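Local coordinates for protein hydrazine synthase alpha subunit (Candidatus Kuenenia stuttgartiensis, PDB 5C2V) that forms part of the anammox hydrazine synthase complex, condensing hydroxylamine made in the gamma subunit with ammonia to yield hydrazine, at residues D458-G467 / V525-G536; T430-Q441 / H552-Y561. All blocks are in the same frame, centred on the assembly; numbering follows the deposited sequence.

Interaction 1. Residues D458-G467 / V525-G536; sequences DIKAVRIIQG and VPYYMQILDDKG. With HEC (heme c), chain B.
Arg463 and Gln530 run side by side and point the same way, their guanidinium and amide planes 78° apart. Because CG of Arg463 lies anti to its backbone N (chi1 177°) and the chain bends at chi3, NH1 reaches OE1 of Gln530 at 2.9 Å, with the oxygen close to the guanidinium plane. NH2 makes a longer bond, 3.2 Å, to Gly536 O. Tyr508 takes NE, and Asp762 adds a salt bridge to NH1, so the buried charge is gripped on several sides. Leu532 crosses Arg463 at about a right angle and lays CD1 over one face of the guanidinium, with Leu532 CD2 3.6 Å from Arg463 NH1.

These pairs belong to two neighbouring antiparallel strands, 461-467 and 527-532, of a four-stranded sheet in the heme-binding middle domain. Further along the same face, Ile465 sits over the Tyr528 ring in a CH-pi contact, CB 4.1 Å from the ring centroid, while its CD1 touches the phenol oxygen, itself hydrogen-bonded to Arg503. The opposite face carries Val462, Ile464, Met529 and Ile531. There Ile464 CG2 packs on Tyr527 CD2 at 3.8 Å, and the bent Met529 chain brings SD to 3.5 Å from the heme meso carbon CHC.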
loop_
_atom_site.group_PDB
_atom_site.type_symbol
_atom_site.label_atom_id
_atom_site.label_comp_id
_atom_site.label_asym_id
_atom_site.label_seq_id
_atom_site.Cartn_x
_atom_site.Cartn_y
_atom_site.Cartn_z
ATOM N N ASP D 458 26.431 -11.239 13.927
ATOM C CA ASP D 458 25.321 -10.613 14.639
ATOM C C ASP D 458 24.166 -11.591 14.796
ATOM O O ASP D 458 23.414 -11.524 15.768
ATOM C CB ASP D 458 24.848 -9.351 13.913
ATOM C CG ASP D 458 25.873 -8.237 13.953
ATOM O OD1 ASP D 458 26.608 -8.139 14.957
ATOM O OD2 ASP D 458 25.943 -7.459 12.978
ATOM N N ILE D 459 24.032 -12.504 13.841
ATOM C CA ILE D 459 22.997 -13.524 13.927
ATOM C C ILE D 459 23.574 -14.771 14.584
ATOM O O ILE D 459 24.381 -15.485 13.990
ATOM C CB ILE D 459 22.432 -13.877 12.539
ATOM C CG1 ILE D 459 21.829 -12.634 11.879
ATOM C CG2 ILE D 459 21.395 -14.984 12.649
ATOM C CD1 ILE D 459 20.705 -12.004 12.674
ATOM N N LYS D 460 23.151 -15.018 15.818
ATOM C CA LYS D 460 23.668 -16.132 16.604
ATOM C C LYS D 460 22.977 -17.451 16.285
ATOM O O LYS D 460 23.624 -18.493 16.187
ATOM C CB LYS D 460 23.539 -15.824 18.094
ATOM C CG LYS D 460 24.327 -14.605 18.537
ATOM C CD LYS D 460 25.774 -14.684 18.084
ATOM C CE LYS D 460 26.593 -13.542 18.659
ATOM N NZ LYS D 460 27.964 -13.500 18.080
ATOM N N ALA D 461 21.659 -17.402 16.130
ATOM C CA ALA D 461 20.877 -18.613 15.924
ATOM C C ALA D 461 19.629 -18.354 15.091
ATOM O O ALA D 461 19.397 -17.242 14.618
ATOM C CB ALA D 461 20.496 -19.224 17.265
ATOM N N VAL D 462 18.833 -19.403 14.913
ATOM C CA VAL D 462 17.563 -19.316 14.210
ATOM C C VAL D 462 16.491 -20.104 14.951
ATOM O O VAL D 462 16.753 -21.189 15.490
ATOM C CB VAL D 462 17.660 -19.838 12.755
ATOM C CG1 VAL D 462 18.496 -18.900 11.898
ATOM C CG2 VAL D 462 18.219 -21.254 12.718
ATOM N N ARG D 463 15.288 -19.540 14.985
ATOM C CA ARG D 463 14.131 -20.214 15.555
ATOM C C ARG D 463 13.291 -20.838 14.449
ATOM O O ARG D 463 12.955 -20.183 13.463
ATOM C CB ARG D 463 13.279 -19.246 16.380
ATOM C CG ARG D 463 12.013 -19.880 16.941
ATOM C CD ARG D 463 11.145 -18.880 17.690
ATOM N NE ARG D 463 11.800 -18.353 18.884
ATOM C CZ ARG D 463 12.257 -17.110 18.996
ATOM N NH1 ARG D 463 12.125 -16.260 17.987
ATOM N NH2 ARG D 463 12.842 -16.716 20.121
ATOM N N ILE D 464 12.958 -22.111 14.622
ATOM C CA ILE D 464 12.155 -22.844 13.656
ATOM C C ILE D 464 10.796 -23.179 14.256
ATOM O O ILE D 464 10.705 -23.829 15.309
ATOM C CB ILE D 464 12.850 -24.137 13.197
ATOM C CG1 ILE D 464 14.326 -23.870 12.898
ATOM C CG2 ILE D 464 12.144 -24.709 11.978
ATOM C CD1 ILE D 464 15.099 -25.104 12.493
ATOM N N ILE D 465 9.756 -22.733 13.557
ATOM C CA ILE D 465 8.379 -22.759 14.036
ATOM C C ILE D 465 7.487 -23.613 13.137
ATOM O O ILE D 465 7.551 -23.499 11.915
ATOM C CB ILE D 465 7.801 -21.326 14.100
ATOM C CG1 ILE D 465 8.584 -20.474 15.101
ATOM C CG2 ILE D 465 6.319 -21.344 14.444
ATOM C CD1 ILE D 465 8.186 -19.014 15.100
ATOM N N GLN D 466 6.654 -24.459 13.738
ATOM C CA GLN D 466 5.705 -25.265 12.972
ATOM C C GLN D 466 4.273 -24.766 13.129
ATOM O O GLN D 466 3.758 -24.667 14.242
ATOM C CB GLN D 466 5.778 -26.734 13.387
ATOM C CG GLN D 466 4.789 -27.627 12.651
ATOM C CD GLN D 466 4.825 -29.062 13.135
ATOM O OE1 GLN D 466 5.739 -29.466 13.852
ATOM N NE2 GLN D 466 3.824 -29.843 12.740
ATOM N N GLY D 467 3.637 -24.450 12.007
ATOM C CA GLY D 467 2.247 -24.033 12.010
ATOM C C GLY D 467 1.284 -25.160 12.324
ATOM O O GLY D 467 1.327 -26.220 11.698
ATOM N N VAL D 525 5.649 -31.415 7.144
ATOM C CA VAL D 525 4.932 -30.499 8.026
ATOM C C VAL D 525 5.263 -29.052 7.667
ATOM O O VAL D 525 6.395 -28.745 7.288
ATOM C CB VAL D 525 5.266 -30.755 9.516
ATOM C CG1 VAL D 525 4.781 -32.133 9.946
ATOM C CG2 VAL D 525 6.758 -30.608 9.767
ATOM N N PRO D 526 4.269 -28.155 7.767
ATOM C CA PRO D 526 4.496 -26.739 7.451
ATOM C C PRO D 526 5.362 -26.042 8.499
ATOM O O PRO D 526 5.166 -26.256 9.696
ATOM C CB PRO D 526 3.080 -26.157 7.432
ATOM C CG PRO D 526 2.306 -27.040 8.351
ATOM C CD PRO D 526 2.873 -28.418 8.160
ATOM N N TYR D 527 6.304 -25.214 8.054
ATOM C CA TYR D 527 7.209 -24.531 8.972
ATOM C C TYR D 527 7.814 -23.267 8.364
ATOM O O TYR D 527 7.769 -23.067 7.151
ATOM C CB TYR D 527 8.333 -25.474 9.415
ATOM C CG TYR D 527 9.440 -25.645 8.396
ATOM C CD1 TYR D 527 9.313 -26.547 7.350
ATOM C CD2 TYR D 527 10.616 -24.907 8.485
ATOM C CE1 TYR D 527 10.319 -26.705 6.413
ATOM C CE2 TYR D 527 11.627 -25.059 7.555
ATOM C CZ TYR D 527 11.474 -25.961 6.522
ATOM O OH TYR D 527 12.478 -26.118 5.595
ATOM N N TYR D 528 8.373 -22.416 9.221
ATOM C CA TYR D 528 9.162 -21.275 8.766
ATOM C C TYR D 528 10.251 -20.935 9.784
ATOM O O TYR D 528 10.358 -21.583 10.827
ATOM C CB TYR D 528 8.269 -20.060 8.496
ATOM C CG TYR D 528 7.542 -19.520 9.706
ATOM C CD1 TYR D 528 8.075 -18.478 10.452
ATOM C CD2 TYR D 528 6.313 -20.041 10.092
ATOM C CE1 TYR D 528 7.412 -17.975 11.555
ATOM C CE2 TYR D 528 5.643 -19.545 11.193
ATOM C CZ TYR D 528 6.196 -18.512 11.921
ATOM O OH TYR D 528 5.533 -18.014 13.018
ATOM N N MET D 529 11.053 -19.918 9.484
ATOM C CA MET D 529 12.249 -19.634 10.272
ATOM C C MET D 529 12.374 -18.169 10.690
ATOM O O MET D 529 11.779 -17.282 10.077
ATOM C CB MET D 529 13.494 -20.043 9.484
ATOM C CG MET D 529 13.608 -19.364 8.126
ATOM S SD MET D 529 14.058 -20.511 6.814
ATOM C CE MET D 529 12.623 -21.581 6.808
ATOM N N GLN D 530 13.155 -17.932 11.740
ATOM C CA GLN D 530 13.449 -16.583 12.213
ATOM C C GLN D 530 14.922 -16.439 12.581
ATOM O O GLN D 530 15.432 -17.194 13.406
ATOM C CB GLN D 530 12.587 -16.232 13.428
ATOM C CG GLN D 530 11.112 -16.045 13.136
ATOM C CD GLN D 530 10.322 -15.707 14.385
ATOM O OE1 GLN D 530 10.674 -16.128 15.487
ATOM N NE2 GLN D 530 9.253 -14.937 14.220
ATOM N N ILE D 531 15.605 -15.466 11.986
ATOM C CA ILE D 531 16.992 -15.194 12.351
ATOM C C ILE D 531 17.036 -14.427 13.676
ATOM O O ILE D 531 16.229 -13.529 13.911
ATOM C CB ILE D 531 17.734 -14.408 11.248
ATOM C CG1 ILE D 531 17.030 -13.082 10.949
ATOM C CG2 ILE D 531 17.833 -15.244 9.980
ATOM C CD1 ILE D 531 17.719 -12.256 9.882
ATOM N N LEU D 532 17.973 -14.795 14.546
ATOM C CA LEU D 532 17.990 -14.267 15.909
ATOM C C LEU D 532 19.284 -13.530 16.249
ATOM O O LEU D 532 20.359 -13.893 15.774
ATOM C CB LEU D 532 17.773 -15.402 16.913
ATOM C CG LEU D 532 16.643 -16.391 16.618
ATOM C CD1 LEU D 532 16.560 -17.448 17.709
ATOM C CD2 LEU D 532 15.312 -15.672 16.461
ATOM N N ASP D 533 19.172 -12.497 17.081
ATOM C CA ASP D 533 20.343 -11.757 17.546
ATOM C C ASP D 533 20.917 -12.392 18.809
ATOM O O ASP D 533 20.495 -13.477 19.210
ATOM C CB ASP D 533 19.999 -10.281 17.794
ATOM C CG ASP D 533 18.841 -10.094 18.763
ATOM O OD1 ASP D 533 18.431 -11.068 19.428
ATOM O OD2 ASP D 533 18.343 -8.952 18.865
ATOM N N ASP D 534 21.871 -11.713 19.439
ATOM C CA ASP D 534 22.570 -12.284 20.586
ATOM C C ASP D 534 21.723 -12.291 21.859
ATOM O O ASP D 534 22.129 -12.860 22.872
ATOM C CB ASP D 534 23.889 -11.540 20.833
ATOM C CG ASP D 534 23.686 -10.070 21.143
ATOM O OD1 ASP D 534 22.707 -9.481 20.640
ATOM O OD2 ASP D 534 24.515 -9.502 21.885
ATOM N N LYS D 535 20.560 -11.650 21.818
ATOM C CA LYS D 535 19.622 -11.733 22.935
ATOM C C LYS D 535 18.528 -12.774 22.696
ATOM O O LYS D 535 17.702 -13.025 23.574
ATOM C CB LYS D 535 18.994 -10.365 23.213
ATOM C CG LYS D 535 19.968 -9.362 23.808
ATOM C CD LYS D 535 19.265 -8.100 24.278
ATOM C CE LYS D 535 20.242 -7.163 24.971
ATOM N NZ LYS D 535 20.903 -7.818 26.136
ATOM N N GLY D 536 18.529 -13.382 21.513
ATOM C CA GLY D 536 17.579 -14.436 21.201
ATOM C C GLY D 536 16.259 -13.955 20.626
ATOM O O GLY D 536 15.247 -14.649 20.721
HETATM FE FE HEC B . 12.551 -17.310 2.526
HETATM C CHA HEC B . 9.647 -15.751 1.494
HETATM C CHB HEC B . 11.755 -20.030 0.596
HETATM C CHC HEC B . 15.228 -19.045 3.846
HETATM C CHD HEC B . 13.242 -14.692 4.629
HETATM N NA HEC B . 10.997 -17.795 1.278
HETATM C C1A HEC B . 9.896 -17.011 0.999
HETATM C C2A HEC B . 9.041 -17.741 0.090
HETATM C C3A HEC B . 9.615 -18.922 -0.159
HETATM C C4A HEC B . 10.860 -18.982 0.583
HETATM C CMA HEC B . 9.059 -20.032 -1.076
HETATM C CAA HEC B . 7.698 -17.232 -0.478
HETATM C CBA HEC B . 7.901 -16.677 -1.884
HETATM C CGA HEC B . 8.728 -15.417 -1.850
HETATM O O1A HEC B . 9.705 -15.317 -2.635
HETATM O O2A HEC B . 8.415 -14.510 -1.038
HETATM N NB HEC B . 13.278 -19.256 2.369
HETATM C C1B HEC B . 12.933 -20.077 1.310
HETATM C C2B HEC B . 14.036 -20.988 1.079
HETATM C C3B HEC B . 14.991 -20.727 1.973
HETATM C C4B HEC B . 14.538 -19.628 2.805
HETATM C CMB HEC B . 14.091 -22.083 -0.007
HETATM C CAB HEC B . 16.344 -21.470 2.075
HETATM C CBB HEC B . 16.411 -22.256 3.403
HETATM N NC HEC B . 14.008 -16.918 3.935
HETATM C C1C HEC B . 14.952 -17.814 4.400
HETATM C C2C HEC B . 15.665 -17.187 5.495
HETATM C C3C HEC B . 15.046 -16.038 5.778
HETATM C C4C HEC B . 14.037 -15.811 4.760
HETATM C CMC HEC B . 16.709 -17.884 6.395
HETATM C CAC HEC B . 15.436 -15.066 6.913
HETATM C CBC HEC B . 14.293 -15.006 7.951
HETATM N ND HEC B . 11.589 -15.508 2.996
HETATM C C1D HEC B . 12.092 -14.568 3.889
HETATM C C2D HEC B . 11.210 -13.424 3.922
HETATM C C3D HEC B . 10.086 -13.756 2.935
HETATM C C4D HEC B . 10.404 -15.066 2.417
HETATM C CMD HEC B . 11.379 -12.144 4.770
HETATM C CAD HEC B . 8.861 -12.892 2.570
HETATM C CBD HEC B . 7.970 -12.765 3.799
HETATM C CGD HEC B . 6.785 -11.898 3.476
HETATM O O1D HEC B . 6.053 -11.526 4.426
HETATM O O2D HEC B . 6.579 -11.574 2.277
#

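Interaction 2. Residues T430-Q441 / H552-Y561; sequences TWICFDTTLSDQ and HGRICSGCHY. With ZN (zinc ion), chain C; HEC (heme c), chain B.
His560 and Asp440 meet where two segments that start as parallel strands, 430-433 and 553-556, end beside a c-type heme; the second segment carries the CxxCH heme-binding motif, Cys556 to His560. In most c-type cytochromes the histidine of this motif ligates the heme iron. Here it binds zinc, and Tyr564 is the axial ligand.

Followed outward, His560 CB rests on pyrrole D of the heme, 3.5 Å from C1D. With CG anti to the backbone N (chi1 -161°), CG and CD2 stay near pyrrole D, CD2 3.3 Å from C3D, while CE1 lies between the Asp440 and zinc sides of the ring. ND1 turns toward Asp440 and donates a nearly straight hydrogen bond to OD1, 2.9 Å long at 169°. OD1 lies in the imidazole plane and is approached on its syn side, from somewhat out of the carboxylate plane; the two flat groups are inclined by 38°. Together with the zinc bond at NE2, this bond fixes the ring's rotation. The other zinc ligands are heme propionate O2A, a water and Cys276.

Next along the segment, Tyr561 receives CD2 of Leu438 over one ring face, 3.8 Å from its centroid, and the Leu438 carbonyl accepts a hydrogen bond from the Cys559 amide. Both motif cysteines are joined to the heme through thioether bonds, SG of Cys559 to CAC and SG of Cys556 to CAB. Before the cysteines in sequence, Arg554 is hydrogen-bonded through NH1 to Pro269 O and sets one guanidinium face over heme methyl CMB, its NE 3.3 Å from that carbon.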
loop_
_atom_site.group_PDB
_atom_site.type_symbol
_atom_site.label_atom_id
_atom_site.label_comp_id
_atom_site.label_asym_id
_atom_site.label_seq_id
_atom_site.Cartn_x
_atom_site.Cartn_y
_atom_site.Cartn_z
ATOM N N THR D 430 16.363 -31.982 5.782
ATOM C CA THR D 430 17.307 -30.924 6.143
ATOM C C THR D 430 17.118 -29.614 5.375
ATOM O O THR D 430 16.491 -29.574 4.314
ATOM C CB THR D 430 18.766 -31.384 5.929
ATOM O OG1 THR D 430 18.940 -31.819 4.575
ATOM C CG2 THR D 430 19.120 -32.524 6.873
ATOM N N TRP D 431 17.666 -28.532 5.917
ATOM C CA TRP D 431 17.747 -27.297 5.144
ATOM C C TRP D 431 18.953 -26.459 5.553
ATOM O O TRP D 431 19.418 -26.523 6.694
ATOM C CB TRP D 431 16.453 -26.479 5.266
ATOM C CG TRP D 431 16.185 -25.886 6.614
ATOM C CD1 TRP D 431 15.404 -26.412 7.601
ATOM C CD2 TRP D 431 16.675 -24.635 7.116
ATOM N NE1 TRP D 431 15.385 -25.573 8.688
ATOM C CE2 TRP D 431 16.160 -24.477 8.417
ATOM C CE3 TRP D 431 17.506 -23.639 6.593
ATOM C CZ2 TRP D 431 16.447 -23.362 9.202
ATOM C CZ3 TRP D 431 17.790 -22.533 7.375
ATOM C CH2 TRP D 431 17.262 -22.404 8.664
ATOM N N ILE D 432 19.460 -25.686 4.597
ATOM C CA ILE D 432 20.662 -24.892 4.792
ATOM C C ILE D 432 20.591 -23.537 4.080
ATOM O O ILE D 432 20.192 -23.438 2.911
ATOM C CB ILE D 432 21.913 -25.666 4.310
ATOM C CG1 ILE D 432 23.155 -24.773 4.329
ATOM C CG2 ILE D 432 21.688 -26.245 2.923
ATOM C CD1 ILE D 432 24.425 -25.487 3.921
ATOM N N CYS D 433 20.976 -22.496 4.811
ATOM C CA CYS D 433 21.113 -21.156 4.262
ATOM C C CYS D 433 22.578 -20.741 4.318
ATOM O O CYS D 433 23.221 -20.845 5.365
ATOM C CB CYS D 433 20.244 -20.160 5.030
ATOM S SG CYS D 433 20.270 -18.479 4.363
ATOM N N PHE D 434 23.099 -20.273 3.190
ATOM C CA PHE D 434 24.512 -19.930 3.084
ATOM C C PHE D 434 24.838 -18.629 3.812
ATOM O O PHE D 434 25.874 -18.522 4.465
ATOM C CB PHE D 434 24.919 -19.838 1.614
ATOM C CG PHE D 434 24.660 -21.099 0.839
ATOM C CD1 PHE D 434 24.995 -22.335 1.370
ATOM C CD2 PHE D 434 24.066 -21.052 -0.412
ATOM C CE1 PHE D 434 24.754 -23.499 0.665
ATOM C CE2 PHE D 434 23.820 -22.214 -1.121
ATOM C CZ PHE D 434 24.165 -23.437 -0.583
ATOM N N ASP D 435 23.966 -17.634 3.684
ATOM C CA ASP D 435 24.112 -16.402 4.452
ATOM C C ASP D 435 22.764 -15.946 5.006
ATOM O O ASP D 435 21.858 -15.621 4.247
ATOM C CB ASP D 435 24.734 -15.305 3.586
ATOM C CG ASP D 435 25.179 -14.105 4.395
ATOM O OD1 ASP D 435 25.237 -14.213 5.638
ATOM O OD2 ASP D 435 25.478 -13.056 3.788
ATOM N N THR D 436 22.638 -15.902 6.328
ATOM C CA THR D 436 21.365 -15.537 6.945
ATOM C C THR D 436 21.198 -14.025 7.058
ATOM O O THR D 436 20.098 -13.532 7.305
ATOM C CB THR D 436 21.214 -16.165 8.345
ATOM O OG1 THR D 436 22.434 -16.007 9.078
ATOM C CG2 THR D 436 20.889 -17.644 8.231
ATOM N N THR D 437 22.292 -13.296 6.869
ATOM C CA THR D 437 22.268 -11.840 6.956
ATOM C C THR D 437 22.081 -11.205 5.582
ATOM O O THR D 437 22.019 -9.982 5.454
ATOM C CB THR D 437 23.560 -11.294 7.589
ATOM O OG1 THR D 437 24.636 -11.394 6.646
ATOM C CG2 THR D 437 23.912 -12.076 8.846
ATOM N N LEU D 438 21.989 -12.046 4.557
ATOM C CA LEU D 438 21.870 -11.577 3.181
ATOM C C LEU D 438 20.407 -11.432 2.770
ATOM O O LEU D 438 19.669 -12.415 2.726
ATOM C CB LEU D 438 22.594 -12.535 2.235
ATOM C CG LEU D 438 22.584 -12.191 0.745
ATOM C CD1 LEU D 438 23.368 -10.916 0.478
ATOM C CD2 LEU D 438 23.134 -13.349 -0.072
ATOM N N SER D 439 19.995 -10.204 2.465
ATOM C CA SER D 439 18.600 -9.932 2.129
ATOM C C SER D 439 18.435 -8.743 1.188
ATOM O O SER D 439 19.299 -7.867 1.120
ATOM C CB SER D 439 17.790 -9.682 3.404
ATOM O OG SER D 439 16.410 -9.551 3.108
ATOM N N ASP D 440 17.320 -8.722 0.465
ATOM C CA ASP D 440 16.961 -7.573 -0.359
ATOM C C ASP D 440 16.006 -6.662 0.407
ATOM O O ASP D 440 15.568 -5.630 -0.100
ATOM C CB ASP D 440 16.335 -8.023 -1.685
ATOM C CG ASP D 440 14.937 -8.601 -1.515
ATOM O OD1 ASP D 440 14.593 -9.044 -0.400
ATOM O OD2 ASP D 440 14.180 -8.615 -2.508
ATOM N N GLN D 441 15.685 -7.062 1.634
ATOM C CA GLN D 441 14.756 -6.315 2.474
ATOM C C GLN D 441 15.476 -5.246 3.286
ATOM O O GLN D 441 16.583 -5.471 3.775
ATOM C CB GLN D 441 14.002 -7.263 3.410
ATOM C CG GLN D 441 13.049 -8.206 2.698
ATOM C CD GLN D 441 11.931 -7.472 1.986
ATOM O OE1 GLN D 441 11.734 -7.635 0.781
ATOM N NE2 GLN D 441 11.189 -6.659 2.729
ATOM N N HIS D 552 14.735 -35.387 2.041
ATOM C CA HIS D 552 15.091 -34.254 1.201
ATOM C C HIS D 552 15.799 -33.178 2.005
ATOM O O HIS D 552 15.744 -33.162 3.235
ATOM C CB HIS D 552 13.854 -33.664 0.525
ATOM C CG HIS D 552 13.419 -34.414 -0.693
ATOM N ND1 HIS D 552 13.029 -35.735 -0.654
ATOM C CD2 HIS D 552 13.318 -34.030 -1.988
ATOM C CE1 HIS D 552 12.703 -36.131 -1.872
ATOM N NE2 HIS D 552 12.870 -35.114 -2.699
ATOM N N GLY D 553 16.468 -32.280 1.296
ATOM C CA GLY D 553 17.082 -31.137 1.934
ATOM C C GLY D 553 17.084 -29.972 0.975
ATOM O O GLY D 553 17.113 -30.163 -0.240
ATOM N N ARG D 554 17.069 -28.756 1.511
ATOM C CA ARG D 554 16.908 -27.594 0.640
ATOM C C ARG D 554 17.878 -26.464 0.950
ATOM O O ARG D 554 18.102 -26.119 2.106
ATOM C CB ARG D 554 15.472 -27.065 0.704
ATOM C CG ARG D 554 15.246 -25.867 -0.206
ATOM C CD ARG D 554 13.831 -25.777 -0.741
ATOM N NE ARG D 554 13.767 -24.823 -1.845
ATOM C CZ ARG D 554 12.643 -24.381 -2.399
ATOM N NH1 ARG D 554 11.468 -24.797 -1.952
ATOM N NH2 ARG D 554 12.699 -23.514 -3.402
ATOM N N ILE D 555 18.431 -25.878 -0.105
ATOM C CA ILE D 555 19.431 -24.833 0.026
ATOM C C ILE D 555 18.862 -23.472 -0.359
ATOM O O ILE D 555 17.948 -23.374 -1.180
ATOM C CB ILE D 555 20.663 -25.128 -0.852
ATOM C CG1 ILE D 555 20.317 -24.959 -2.332
ATOM C CG2 ILE D 555 21.178 -26.533 -0.595
ATOM C CD1 ILE D 555 21.512 -24.994 -3.241
ATOM N N CYS D 556 19.387 -22.423 0.263
ATOM C CA CYS D 556 19.079 -21.063 -0.166
ATOM C C CYS D 556 20.289 -20.166 0.054
ATOM O O CYS D 556 20.998 -20.306 1.052
ATOM C CB CYS D 556 17.857 -20.518 0.575
ATOM S SG CYS D 556 17.952 -20.646 2.370
ATOM N N SER D 557 20.529 -19.255 -0.884
ATOM C CA SER D 557 21.679 -18.358 -0.810
ATOM C C SER D 557 21.623 -17.471 0.423
ATOM O O SER D 557 22.625 -17.272 1.109
ATOM C CB SER D 557 21.764 -17.474 -2.057
ATOM O OG SER D 557 22.007 -18.238 -3.222
ATOM N N GLY D 558 20.434 -16.951 0.704
ATOM C CA GLY D 558 20.282 -15.905 1.692
ATOM C C GLY D 558 18.889 -15.841 2.273
ATOM O O GLY D 558 18.072 -16.737 2.058
ATOM N N CYS D 559 18.617 -14.774 3.014
ATOM C CA CYS D 559 17.311 -14.604 3.621
ATOM C C CYS D 559 16.500 -13.677 2.727
ATOM O O CYS D 559 16.693 -12.465 2.735
ATOM C CB CYS D 559 17.469 -14.035 5.036
ATOM S SG CYS D 559 15.964 -13.577 5.910
ATOM N N HIS D 560 15.571 -14.270 1.982
ATOM C CA HIS D 560 14.850 -13.592 0.904
ATOM C C HIS D 560 15.781 -12.745 0.031
ATOM O O HIS D 560 15.483 -11.591 -0.260
ATOM C CB HIS D 560 13.719 -12.723 1.462
ATOM C CG HIS D 560 12.675 -12.379 0.444
ATOM N ND1 HIS D 560 12.715 -11.221 -0.303
ATOM C CD2 HIS D 560 11.568 -13.047 0.041
ATOM C CE1 HIS D 560 11.674 -11.188 -1.117
ATOM N NE2 HIS D 560 10.962 -12.285 -0.929
ATOM N N TYR D 561 16.913 -13.317 -0.375
ATOM C CA TYR D 561 17.873 -12.589 -1.203
ATOM C C TYR D 561 17.458 -12.585 -2.675
ATOM O O TYR D 561 17.898 -11.735 -3.452
ATOM C CB TYR D 561 19.278 -13.184 -1.048
ATOM C CG TYR D 561 20.252 -12.771 -2.133
ATOM C CD1 TYR D 561 20.791 -11.490 -2.162
ATOM C CD2 TYR D 561 20.633 -13.663 -3.127
ATOM C CE1 TYR D 561 21.681 -11.110 -3.153
ATOM C CE2 TYR D 561 21.521 -13.293 -4.120
ATOM C CZ TYR D 561 22.042 -12.016 -4.128
ATOM O OH TYR D 561 22.926 -11.643 -5.116
HETATM ZN ZN ZN C . 8.975 -12.518 -1.388
HETATM FE FE HEC B . 12.551 -17.310 2.526
HETATM C CHA HEC B . 9.647 -15.751 1.494
HETATM C CHB HEC B . 11.755 -20.030 0.596
HETATM C CHC HEC B . 15.228 -19.045 3.846
HETATM C CHD HEC B . 13.242 -14.692 4.629
HETATM N NA HEC B . 10.997 -17.795 1.278
HETATM C C1A HEC B . 9.896 -17.011 0.999
HETATM C C2A HEC B . 9.041 -17.741 0.090
HETATM C C3A HEC B . 9.615 -18.922 -0.159
HETATM C C4A HEC B . 10.860 -18.982 0.583
HETATM C CMA HEC B . 9.059 -20.032 -1.076
HETATM C CAA HEC B . 7.698 -17.232 -0.478
HETATM C CBA HEC B . 7.901 -16.677 -1.884
HETATM C CGA HEC B . 8.728 -15.417 -1.850
HETATM O O1A HEC B . 9.705 -15.317 -2.635
HETATM O O2A HEC B . 8.415 -14.510 -1.038
HETATM N NB HEC B . 13.278 -19.256 2.369
HETATM C C1B HEC B . 12.933 -20.077 1.310
HETATM C C2B HEC B . 14.036 -20.988 1.079
HETATM C C3B HEC B . 14.991 -20.727 1.973
HETATM C C4B HEC B . 14.538 -19.628 2.805
HETATM C CMB HEC B . 14.091 -22.083 -0.007
HETATM C CAB HEC B . 16.344 -21.470 2.075
HETATM C CBB HEC B . 16.411 -22.256 3.403
HETATM N NC HEC B . 14.008 -16.918 3.935
HETATM C C1C HEC B . 14.952 -17.814 4.400
HETATM C C2C HEC B . 15.665 -17.187 5.495
HETATM C C3C HEC B . 15.046 -16.038 5.778
HETATM C C4C HEC B . 14.037 -15.811 4.760
HETATM C CMC HEC B . 16.709 -17.884 6.395
HETATM C CAC HEC B . 15.436 -15.066 6.913
HETATM C CBC HEC B . 14.293 -15.006 7.951
HETATM N ND HEC B . 11.589 -15.508 2.996
HETATM C C1D HEC B . 12.092 -14.568 3.889
HETATM C C2D HEC B . 11.210 -13.424 3.922
HETATM C C3D HEC B . 10.086 -13.756 2.935
HETATM C C4D HEC B . 10.404 -15.066 2.417
HETATM C CMD HEC B . 11.379 -12.144 4.770
HETATM C CAD HEC B . 8.861 -12.892 2.570
HETATM C CBD HEC B . 7.970 -12.765 3.799
HETATM C CGD HEC B . 6.785 -11.898 3.476
HETATM O O1D HEC B . 6.053 -11.526 4.426
HETATM O O2D HEC B . 6.579 -11.574 2.277
HETATM O O HOH W 1 7.839 -11.294 -0.111
#

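How the interactions relate
The centres of the two interactions lie 12 Å apart, and both border the same heme c. Along the chain the order is 430-441, 458-467, 525-536, 552-561, so the antiparallel pair of interaction 1 falls wholly between the partners of interaction 2. The strands belong to separate sheets: 428-433 and 553-556 to a three-stranded mixed sheet, 461-467 and 527-532 to a four-stranded antiparallel one. The sheets touch directly where Tyr527 OH packs on Trp431 CD1 at 3.6 Å; the loops next to them meet where Ile459 CG1 packs on Thr437 CG2. Interaction 2 supplies both thioether cysteines and one zinc ligand, His560, while interaction 1 adds Met529 and Ile531 to the heme pocket.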